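Local structure of hypothetical UPF0204 protein AF0625 (Archaeoglobus fulgidus, 1YQE) at residues Y120-F134 with D166-A180. The protein probably hydrolyses D-aminoacyl-tRNAs to free tRNA and D-amino acids as a zinc-dependent deacylase, counteracting the toxicity of mischarged tRNA. Sequence-based numbering, arbitrary orientation.
Sequences YVLALRERLDRKPEF and DREAAEVVAEAMLDA
Tyr120 packs as a knob into a hole formed by Val173, Ala176, Met177 and Ala180, with CE1 3.5 Å from Ala176 CB. Its CG lies anti to the backbone N (chi1 168°), which sends the ring along helix 167-182 until OH meets both methyls of Val173. Ala123 and Ala176 let the axes approach to 8.0 Å; beside them the side chains of Leu124 and Val172 cross at about a right angle. Along the outer side runs a salt-bridge network. The extended Arg127 gives NE to Glu175 OE1 (2.7 Å) and grips the single oxygen Asp179 OD2 end-on with NH1 and NH2, in the guanidinium plane, while NH1 also bonds Ala123 O, fixing the guanidinium's rotation. Arg130 lays one guanidinium face on Val172, CZ 3.9 Å from CG2; NH1 and NH2 both meet Glu171 OE1, NH2 also Glu168 OE2 (2.8 Å), and NH1, at longer range, Glu175 OE2. In a second network Lys131 NZ bridges Asp166 OD2 (2.9 Å) and Glu133, while Asp166 OD1 N-caps the helix through Ala169 N. Val173 touches Phe89 and Ile157 of the mixed sheet. Helices 120-125 and 167-180, obliquely antiparallel (132°), thus pack side by side on one sheet face, a layered alpha/beta arrangement.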
ATOM      1  N   TYR A 120       1.421   7.432   6.443  1.00 13.09           N
ATOM      2  CA  TYR A 120       2.518   6.539   6.766  1.00 12.70           C
ATOM      3  C   TYR A 120       3.802   7.044   6.102  1.00 12.25           C
ATOM      4  O   TYR A 120       4.844   7.148   6.741  1.00 14.58           O
ATOM      5  CB  TYR A 120       2.232   5.125   6.263  1.00 12.09           C
ATOM      6  CG  TYR A 120       3.446   4.221   6.322  1.00 12.94           C
ATOM      7  CD1 TYR A 120       3.817   3.595   7.507  1.00 12.69           C
ATOM      8  CD2 TYR A 120       4.239   4.008   5.187  1.00 14.12           C
ATOM      9  CE1 TYR A 120       4.942   2.772   7.571  1.00 15.71           C
ATOM     10  CE2 TYR A 120       5.370   3.187   5.241  1.00 13.35           C
ATOM     11  CZ  TYR A 120       5.713   2.573   6.437  1.00 14.83           C
ATOM     12  OH  TYR A 120       6.820   1.755   6.511  1.00 17.10           O
ATOM     13  N   VAL A 121       3.721   7.352   4.815  1.00 13.91           N
ATOM     14  CA  VAL A 121       4.890   7.820   4.084  1.00 12.43           C
ATOM     15  C   VAL A 121       5.477   9.112   4.651  1.00 14.19           C
ATOM     16  O   VAL A 121       6.700   9.249   4.755  1.00 13.92           O
ATOM     17  CB  VAL A 121       4.561   8.003   2.591  1.00 12.52           C
ATOM     18  CG1 VAL A 121       5.717   8.695   1.864  1.00 13.54           C
ATOM     19  CG2 VAL A 121       4.295   6.640   1.971  1.00 14.35           C
ATOM     20  N   LEU A 122       4.624  10.057   5.030  1.00 13.31           N
ATOM     21  CA  LEU A 122       5.131  11.306   5.585  1.00 13.64           C
ATOM     22  C   LEU A 122       5.756  11.088   6.964  1.00 14.78           C
ATOM     23  O   LEU A 122       6.718  11.772   7.328  1.00 12.19           O
ATOM     24  CB  LEU A 122       4.014  12.351   5.659  1.00 13.55           C
ATOM     25  CG  LEU A 122       3.451  12.806   4.309  1.00 15.74           C
ATOM     26  CD1 LEU A 122       2.373  13.854   4.542  1.00 18.44           C
ATOM     27  CD2 LEU A 122       4.565  13.371   3.427  1.00 17.69           C
ATOM     28  N   ALA A 123       5.215  10.134   7.722  1.00 14.16           N
ATOM     29  CA  ALA A 123       5.738   9.821   9.051  1.00 15.34           C
ATOM     30  C   ALA A 123       7.067   9.085   8.906  1.00 16.60           C
ATOM     31  O   ALA A 123       7.936   9.173   9.773  1.00 15.70           O
ATOM     32  CB  ALA A 123       4.747   8.960   9.826  1.00 14.14           C
ATOM     33  N   LEU A 124       7.214   8.350   7.806  1.00 15.21           N
ATOM     34  CA  LEU A 124       8.447   7.621   7.535  1.00 16.68           C
ATOM     35  C   LEU A 124       9.517   8.618   7.097  1.00 16.81           C
ATOM     36  O   LEU A 124      10.647   8.588   7.582  1.00 17.42           O
ATOM     37  CB  LEU A 124       8.224   6.582   6.423  1.00 15.70           C
ATOM     38  CG  LEU A 124       9.444   5.758   5.984  1.00 14.69           C
ATOM     39  CD1 LEU A 124       9.918   4.881   7.130  1.00 15.21           C
ATOM     40  CD2 LEU A 124       9.080   4.899   4.775  1.00 14.23           C
ATOM     41  N   ARG A 125       9.147   9.505   6.179  1.00 18.96           N
ATOM     42  CA  ARG A 125      10.061  10.514   5.665  1.00 20.47           C
ATOM     43  C   ARG A 125      10.726  11.254   6.828  1.00 21.55           C
ATOM     44  O   ARG A 125      11.922  11.531   6.802  1.00 20.11           O
ATOM     45  CB  ARG A 125       9.303  11.513   4.796  1.00 21.91           C
ATOM     46  CG  ARG A 125      10.195  12.455   3.989  1.00 26.39           C
ATOM     47  CD  ARG A 125       9.384  13.600   3.390  1.00 29.57           C
ATOM     48  NE  ARG A 125       8.973  14.553   4.417  1.00 35.21           N
ATOM     49  CZ  ARG A 125       8.200  15.615   4.199  1.00 36.79           C
ATOM     50  NH1 ARG A 125       7.736  15.873   2.984  1.00 36.76           N
ATOM     51  NH2 ARG A 125       7.894  16.426   5.204  1.00 39.50           N
ATOM     52  N   GLU A 126       9.932  11.558   7.847  1.00 21.55           N
ATOM     53  CA  GLU A 126      10.412  12.269   9.023  1.00 24.72           C
ATOM     54  C   GLU A 126      11.498  11.505   9.788  1.00 24.13           C
ATOM     55  O   GLU A 126      12.301  12.108  10.503  1.00 25.19           O
ATOM     56  CB  GLU A 126       9.226  12.554   9.950  1.00 27.94           C
ATOM     57  CG  GLU A 126       9.510  13.527  11.072  1.00 34.43           C
ATOM     58  CD  GLU A 126       8.282  13.797  11.924  1.00 38.55           C
ATOM     59  OE1 GLU A 126       8.357  14.659  12.824  1.00 42.15           O
ATOM     60  OE2 GLU A 126       7.240  13.145  11.692  1.00 41.35           O
ATOM     61  N   ARG A 127      11.534  10.185   9.623  1.00 23.00           N
ATOM     62  CA  ARG A 127      12.499   9.344  10.328  1.00 22.56           C
ATOM     63  C   ARG A 127      13.546   8.668   9.443  1.00 21.18           C
ATOM     64  O   ARG A 127      14.443   7.995   9.954  1.00 20.89           O
ATOM     65  CB  ARG A 127      11.767   8.237  11.089  1.00 21.42           C
ATOM     66  CG  ARG A 127      10.738   8.693  12.095  1.00 24.58           C
ATOM     67  CD  ARG A 127      10.048   7.474  12.680  1.00 27.18           C
ATOM     68  NE  ARG A 127       9.168   7.802  13.794  1.00 27.84           N
ATOM     69  CZ  ARG A 127       7.993   8.406  13.676  1.00 29.02           C
ATOM     70  NH1 ARG A 127       7.537   8.759  12.481  1.00 30.27           N
ATOM     71  NH2 ARG A 127       7.274   8.662  14.761  1.00 29.19           N
ATOM     72  N   LEU A 128      13.433   8.831   8.131  1.00 20.75           N
ATOM     73  CA  LEU A 128      14.354   8.182   7.201  1.00 22.21           C
ATOM     74  C   LEU A 128      15.845   8.374   7.475  1.00 22.99           C
ATOM     75  O   LEU A 128      16.645   7.481   7.186  1.00 22.01           O
ATOM     76  CB  LEU A 128      14.051   8.609   5.761  1.00 21.60           C
ATOM     77  CG  LEU A 128      12.825   7.993   5.076  1.00 21.63           C
ATOM     78  CD1 LEU A 128      12.690   8.570   3.682  1.00 22.78           C
ATOM     79  CD2 LEU A 128      12.973   6.483   4.999  1.00 23.27           C
ATOM     80  N   ASP A 129      16.228   9.522   8.026  1.00 22.56           N
ATOM     81  CA  ASP A 129      17.642   9.769   8.293  1.00 23.88           C
ATOM     82  C   ASP A 129      18.228   8.918   9.417  1.00 22.55           C
ATOM     83  O   ASP A 129      19.441   8.925   9.639  1.00 24.12           O
ATOM     84  CB  ASP A 129      17.882  11.252   8.570  1.00 24.73           C
ATOM     85  CG  ASP A 129      17.687  12.107   7.333  1.00 27.07           C
ATOM     86  OD1 ASP A 129      18.248  11.755   6.274  1.00 27.70           O
ATOM     87  OD2 ASP A 129      16.983  13.133   7.417  1.00 30.37           O
ATOM     88  N   ARG A 130      17.373   8.184  10.121  1.00 22.11           N
ATOM     89  CA  ARG A 130      17.836   7.307  11.190  1.00 22.26           C
ATOM     90  C   ARG A 130      18.498   6.080  10.570  1.00 24.06           C
ATOM     91  O   ARG A 130      19.346   5.440  11.194  1.00 23.22           O
ATOM     92  CB  ARG A 130      16.674   6.868  12.084  1.00 21.73           C
ATOM     93  CG  ARG A 130      16.268   7.891  13.142  1.00 19.98           C
ATOM     94  CD  ARG A 130      15.210   7.308  14.059  1.00 21.08           C
ATOM     95  NE  ARG A 130      15.629   6.014  14.593  1.00 20.16           N
ATOM     96  CZ  ARG A 130      14.815   5.142  15.176  1.00 20.67           C
ATOM     97  NH1 ARG A 130      13.523   5.416  15.308  1.00 20.18           N
ATOM     98  NH2 ARG A 130      15.292   3.985  15.612  1.00 22.17           N
ATOM     99  N   LYS A 131      18.094   5.763   9.339  1.00 21.91           N
ATOM    100  CA  LYS A 131      18.635   4.632   8.590  1.00 23.42           C
ATOM    101  C   LYS A 131      19.090   5.169   7.237  1.00 24.53           C
ATOM    102  O   LYS A 131      18.469   4.902   6.206  1.00 25.95           O
ATOM    103  CB  LYS A 131      17.560   3.559   8.394  1.00 23.56           C
ATOM    104  CG  LYS A 131      17.078   2.920   9.689  1.00 23.34           C
ATOM    105  CD  LYS A 131      18.140   2.011  10.291  1.00 25.05           C
ATOM    106  CE  LYS A 131      18.377   0.789   9.410  1.00 26.04           C
ATOM    107  NZ  LYS A 131      19.472  -0.080   9.909  1.00 24.30           N
ATOM    108  N   PRO A 132      20.193   5.934   7.229  1.00 25.69           N
ATOM    109  CA  PRO A 132      20.772   6.542   6.027  1.00 26.72           C
ATOM    110  C   PRO A 132      21.003   5.605   4.845  1.00 26.34           C
ATOM    111  O   PRO A 132      20.918   6.034   3.693  1.00 27.19           O
ATOM    112  CB  PRO A 132      22.078   7.145   6.544  1.00 26.59           C
ATOM    113  CG  PRO A 132      21.765   7.466   7.962  1.00 26.92           C
ATOM    114  CD  PRO A 132      21.032   6.227   8.405  1.00 24.67           C
ATOM    115  N   GLU A 133      21.297   4.338   5.122  1.00 26.15           N
ATOM    116  CA  GLU A 133      21.557   3.378   4.052  1.00 26.57           C
ATOM    117  C   GLU A 133      20.272   2.918   3.366  1.00 26.52           C
ATOM    118  O   GLU A 133      20.317   2.228   2.346  1.00 25.98           O
ATOM    119  CB  GLU A 133      22.316   2.155   4.589  1.00 26.60           C
ATOM    120  CG  GLU A 133      21.455   1.167   5.374  1.00 28.03           C
ATOM    121  CD  GLU A 133      21.236   1.567   6.827  1.00 28.57           C
ATOM    122  OE1 GLU A 133      21.152   2.780   7.119  1.00 27.21           O
ATOM    123  OE2 GLU A 133      21.132   0.654   7.674  1.00 26.70           O
ATOM    124  N   PHE A 134      19.129   3.302   3.929  1.00 24.88           N
ATOM    125  CA  PHE A 134      17.835   2.927   3.366  1.00 23.78           C
ATOM    126  C   PHE A 134      17.207   4.042   2.549  1.00 23.40           C
ATOM    127  O   PHE A 134      17.444   5.225   2.786  1.00 22.49           O
ATOM    128  CB  PHE A 134      16.852   2.523   4.467  1.00 22.84           C
ATOM    129  CG  PHE A 134      16.950   1.087   4.876  1.00 22.28           C
ATOM    130  CD1 PHE A 134      18.041   0.626   5.605  1.00 22.78           C
ATOM    131  CD2 PHE A 134      15.947   0.184   4.524  1.00 21.77           C
ATOM    132  CE1 PHE A 134      18.132  -0.713   5.979  1.00 21.05           C
ATOM    133  CE2 PHE A 134      16.033  -1.156   4.893  1.00 18.82           C
ATOM    134  CZ  PHE A 134      17.128  -1.604   5.623  1.00 21.80           C
ATOM    135  N   ASP A 166      16.650  -6.844  10.062  1.00 30.87           N
ATOM    136  CA  ASP A 166      17.066  -5.557  10.610  1.00 29.53           C
ATOM    137  C   ASP A 166      16.066  -5.090  11.666  1.00 29.90           C
ATOM    138  O   ASP A 166      14.955  -4.670  11.340  1.00 29.09           O
ATOM    139  CB  ASP A 166      17.167  -4.523   9.484  1.00 29.51           C
ATOM    140  CG  ASP A 166      17.917  -3.270   9.903  1.00 25.49           C
ATOM    141  OD1 ASP A 166      17.656  -2.759  11.007  1.00 24.51           O
ATOM    142  OD2 ASP A 166      18.762  -2.787   9.118  1.00 26.57           O
ATOM    143  N   ARG A 167      16.473  -5.161  12.931  1.00 29.48           N
ATOM    144  CA  ARG A 167      15.620  -4.762  14.047  1.00 30.70           C
ATOM    145  C   ARG A 167      15.197  -3.298  14.011  1.00 28.87           C
ATOM    146  O   ARG A 167      14.026  -2.981  14.210  1.00 27.90           O
ATOM    147  CB  ARG A 167      16.329  -5.035  15.375  1.00 33.13           C
ATOM    148  CG  ARG A 167      15.658  -6.081  16.254  1.00 38.49           C
ATOM    149  CD  ARG A 167      15.687  -7.461  15.612  1.00 41.25           C
ATOM    150  NE  ARG A 167      15.311  -8.506  16.563  1.00 45.74           N
ATOM    151  CZ  ARG A 167      15.224  -9.797  16.263  1.00 46.79           C
ATOM    152  NH1 ARG A 167      15.482 -10.215  15.030  1.00 49.12           N
ATOM    153  NH2 ARG A 167      14.884 -10.674  17.197  1.00 49.30           N
ATOM    154  N   GLU A 168      16.149  -2.403  13.770  1.00 28.37           N
ATOM    155  CA  GLU A 168      15.835  -0.984  13.735  1.00 26.80           C
ATOM    156  C   GLU A 168      14.977  -0.586  12.545  1.00 25.61           C
ATOM    157  O   GLU A 168      14.147   0.316  12.652  1.00 25.03           O
ATOM    158  CB  GLU A 168      17.110  -0.146  13.748  1.00 27.46           C
ATOM    159  CG  GLU A 168      16.828   1.337  13.652  1.00 28.88           C
ATOM    160  CD  GLU A 168      18.006   2.182  14.059  1.00 30.42           C
ATOM    161  OE1 GLU A 168      19.158   1.785  13.777  1.00 31.57           O
ATOM    162  OE2 GLU A 168      17.777   3.254  14.651  1.00 31.35           O
ATOM    163  N   ALA A 169      15.181  -1.243  11.407  1.00 23.47           N
ATOM    164  CA  ALA A 169      14.382  -0.940  10.228  1.00 23.69           C
ATOM    165  C   ALA A 169      12.920  -1.229  10.567  1.00 21.93           C
ATOM    166  O   ALA A 169      12.028  -0.448  10.232  1.00 20.43           O
ATOM    167  CB  ALA A 169      14.832  -1.798   9.035  1.00 21.67           C
ATOM    168  N   ALA A 170      12.688  -2.348  11.250  1.00 21.71           N
ATOM    169  CA  ALA A 170      11.334  -2.744  11.636  1.00 22.18           C
ATOM    170  C   ALA A 170      10.756  -1.781  12.665  1.00 22.55           C
ATOM    171  O   ALA A 170       9.552  -1.534  12.688  1.00 20.79           O
ATOM    172  CB  ALA A 170      11.342  -4.158  12.200  1.00 20.93           C
ATOM    173  N   GLU A 171      11.628  -1.243  13.513  1.00 21.07           N
ATOM    174  CA  GLU A 171      11.221  -0.312  14.556  1.00 21.53           C
ATOM    175  C   GLU A 171      10.805   1.022  13.922  1.00 21.16           C
ATOM    176  O   GLU A 171       9.859   1.671  14.374  1.00 18.79           O
ATOM    177  CB  GLU A 171      12.384  -0.118  15.539  1.00 24.31           C
ATOM    178  CG  GLU A 171      12.014   0.497  16.880  1.00 26.54           C
ATOM    179  CD  GLU A 171      11.703   1.972  16.780  1.00 30.09           C
ATOM    180  OE1 GLU A 171      12.383   2.670  16.000  1.00 30.15           O
ATOM    181  OE2 GLU A 171      10.788   2.436  17.493  1.00 31.98           O
ATOM    182  N   VAL A 172      11.516   1.423  12.870  1.00 18.38           N
ATOM    183  CA  VAL A 172      11.194   2.659  12.175  1.00 18.20           C
ATOM    184  C   VAL A 172       9.848   2.507  11.474  1.00 17.71           C
ATOM    185  O   VAL A 172       9.021   3.418  11.503  1.00 16.83           O
ATOM    186  CB  VAL A 172      12.293   3.025  11.148  1.00 17.97           C
ATOM    187  CG1 VAL A 172      11.825   4.162  10.255  1.00 17.56           C
ATOM    188  CG2 VAL A 172      13.562   3.442  11.883  1.00 17.25           C
ATOM    189  N   VAL A 173       9.624   1.351  10.857  1.00 16.51           N
ATOM    190  CA  VAL A 173       8.362   1.094  10.173  1.00 17.18           C
ATOM    191  C   VAL A 173       7.215   1.091  11.181  1.00 19.13           C
ATOM    192  O   VAL A 173       6.151   1.660  10.926  1.00 17.63           O
ATOM    193  CB  VAL A 173       8.375  -0.273   9.451  1.00 17.76           C
ATOM    194  CG1 VAL A 173       6.944  -0.662   9.036  1.00 16.52           C
ATOM    195  CG2 VAL A 173       9.271  -0.203   8.228  1.00 16.85           C
ATOM    196  N   ALA A 174       7.439   0.447  12.324  1.00 18.27           N
ATOM    197  CA  ALA A 174       6.418   0.370  13.364  1.00 19.58           C
ATOM    198  C   ALA A 174       6.025   1.761  13.846  1.00 19.00           C
ATOM    199  O   ALA A 174       4.844   2.042  14.040  1.00 19.81           O
ATOM    200  CB  ALA A 174       6.914  -0.471  14.534  1.00 20.45           C
ATOM    201  N   GLU A 175       7.010   2.632  14.039  1.00 19.29           N
ATOM    202  CA  GLU A 175       6.729   3.991  14.493  1.00 19.35           C
ATOM    203  C   GLU A 175       5.936   4.757  13.443  1.00 19.10           C
ATOM    204  O   GLU A 175       5.000   5.486  13.775  1.00 19.08           O
ATOM    205  CB  GLU A 175       8.022   4.752  14.793  1.00 21.94           C
ATOM    206  CG  GLU A 175       8.633   4.444  16.149  1.00 23.18           C
ATOM    207  CD  GLU A 175       9.804   5.354  16.474  1.00 24.60           C
ATOM    208  OE1 GLU A 175       9.722   6.563  16.172  1.00 25.70           O
ATOM    209  OE2 GLU A 175      10.800   4.866  17.044  1.00 26.62           O
ATOM    210  N   ALA A 176       6.317   4.598  12.178  1.00 16.11           N
ATOM    211  CA  ALA A 176       5.618   5.286  11.104  1.00 16.54           C
ATOM    212  C   ALA A 176       4.180   4.781  11.039  1.00 15.49           C
ATOM    213  O   ALA A 176       3.259   5.562  10.815  1.00 15.97           O
ATOM    214  CB  ALA A 176       6.334   5.066   9.772  1.00 15.99           C
ATOM    215  N   MET A 177       3.987   3.481  11.253  1.00 13.90           N
ATOM    216  CA  MET A 177       2.644   2.914  11.239  1.00 16.53           C
ATOM    217  C   MET A 177       1.801   3.492  12.370  1.00 17.55           C
ATOM    218  O   MET A 177       0.635   3.827  12.170  1.00 17.25           O
ATOM    219  CB  MET A 177       2.681   1.395  11.396  1.00 16.54           C
ATOM    220  CG  MET A 177       3.194   0.627  10.199  1.00 19.46           C
ATOM    221  SD  MET A 177       3.028  -1.150  10.512  1.00 23.11           S
ATOM    222  CE  MET A 177       1.623  -1.537   9.530  1.00 25.83           C
ATOM    223  N   LEU A 178       2.380   3.598  13.562  1.00 16.42           N
ATOM    224  CA  LEU A 178       1.634   4.138  14.691  1.00 18.16           C
ATOM    225  C   LEU A 178       1.189   5.567  14.397  1.00 17.23           C
ATOM    226  O   LEU A 178       0.070   5.944  14.728  1.00 16.55           O
ATOM    227  CB  LEU A 178       2.475   4.100  15.972  1.00 19.00           C
ATOM    228  CG  LEU A 178       1.754   4.530  17.256  1.00 21.78           C
ATOM    229  CD1 LEU A 178       0.486   3.703  17.449  1.00 20.82           C
ATOM    230  CD2 LEU A 178       2.685   4.356  18.448  1.00 24.60           C
ATOM    231  N   ASP A 179       2.066   6.358  13.776  1.00 17.03           N
ATOM    232  CA  ASP A 179       1.729   7.735  13.423  1.00 17.16           C
ATOM    233  C   ASP A 179       0.612   7.763  12.385  1.00 16.29           C
ATOM    234  O   ASP A 179      -0.258   8.634  12.421  1.00 14.64           O
ATOM    235  CB  ASP A 179       2.943   8.471  12.857  1.00 17.86           C
ATOM    236  CG  ASP A 179       3.934   8.874  13.926  1.00 21.21           C
ATOM    237  OD1 ASP A 179       3.627   8.717  15.128  1.00 20.49           O
ATOM    238  OD2 ASP A 179       5.022   9.356  13.562  1.00 25.22           O
ATOM    239  N   ALA A 180       0.650   6.816  11.451  1.00 14.97           N
ATOM    240  CA  ALA A 180      -0.369   6.744  10.413  1.00 15.69           C
ATOM    241  C   ALA A 180      -1.705   6.373  11.042  1.00 16.40           C
ATOM    242  O   ALA A 180      -2.744   6.939  10.704  1.00 16.68           O
ATOM    243  CB  ALA A 180       0.019   5.708   9.367  1.00 14.61           C
TER
HETATM  244  O   HOH W   1      12.029   7.654  15.079  1.00 19.28           O
HETATM  245  O   HOH W   2      20.521  -0.405  12.520  1.00 26.69           O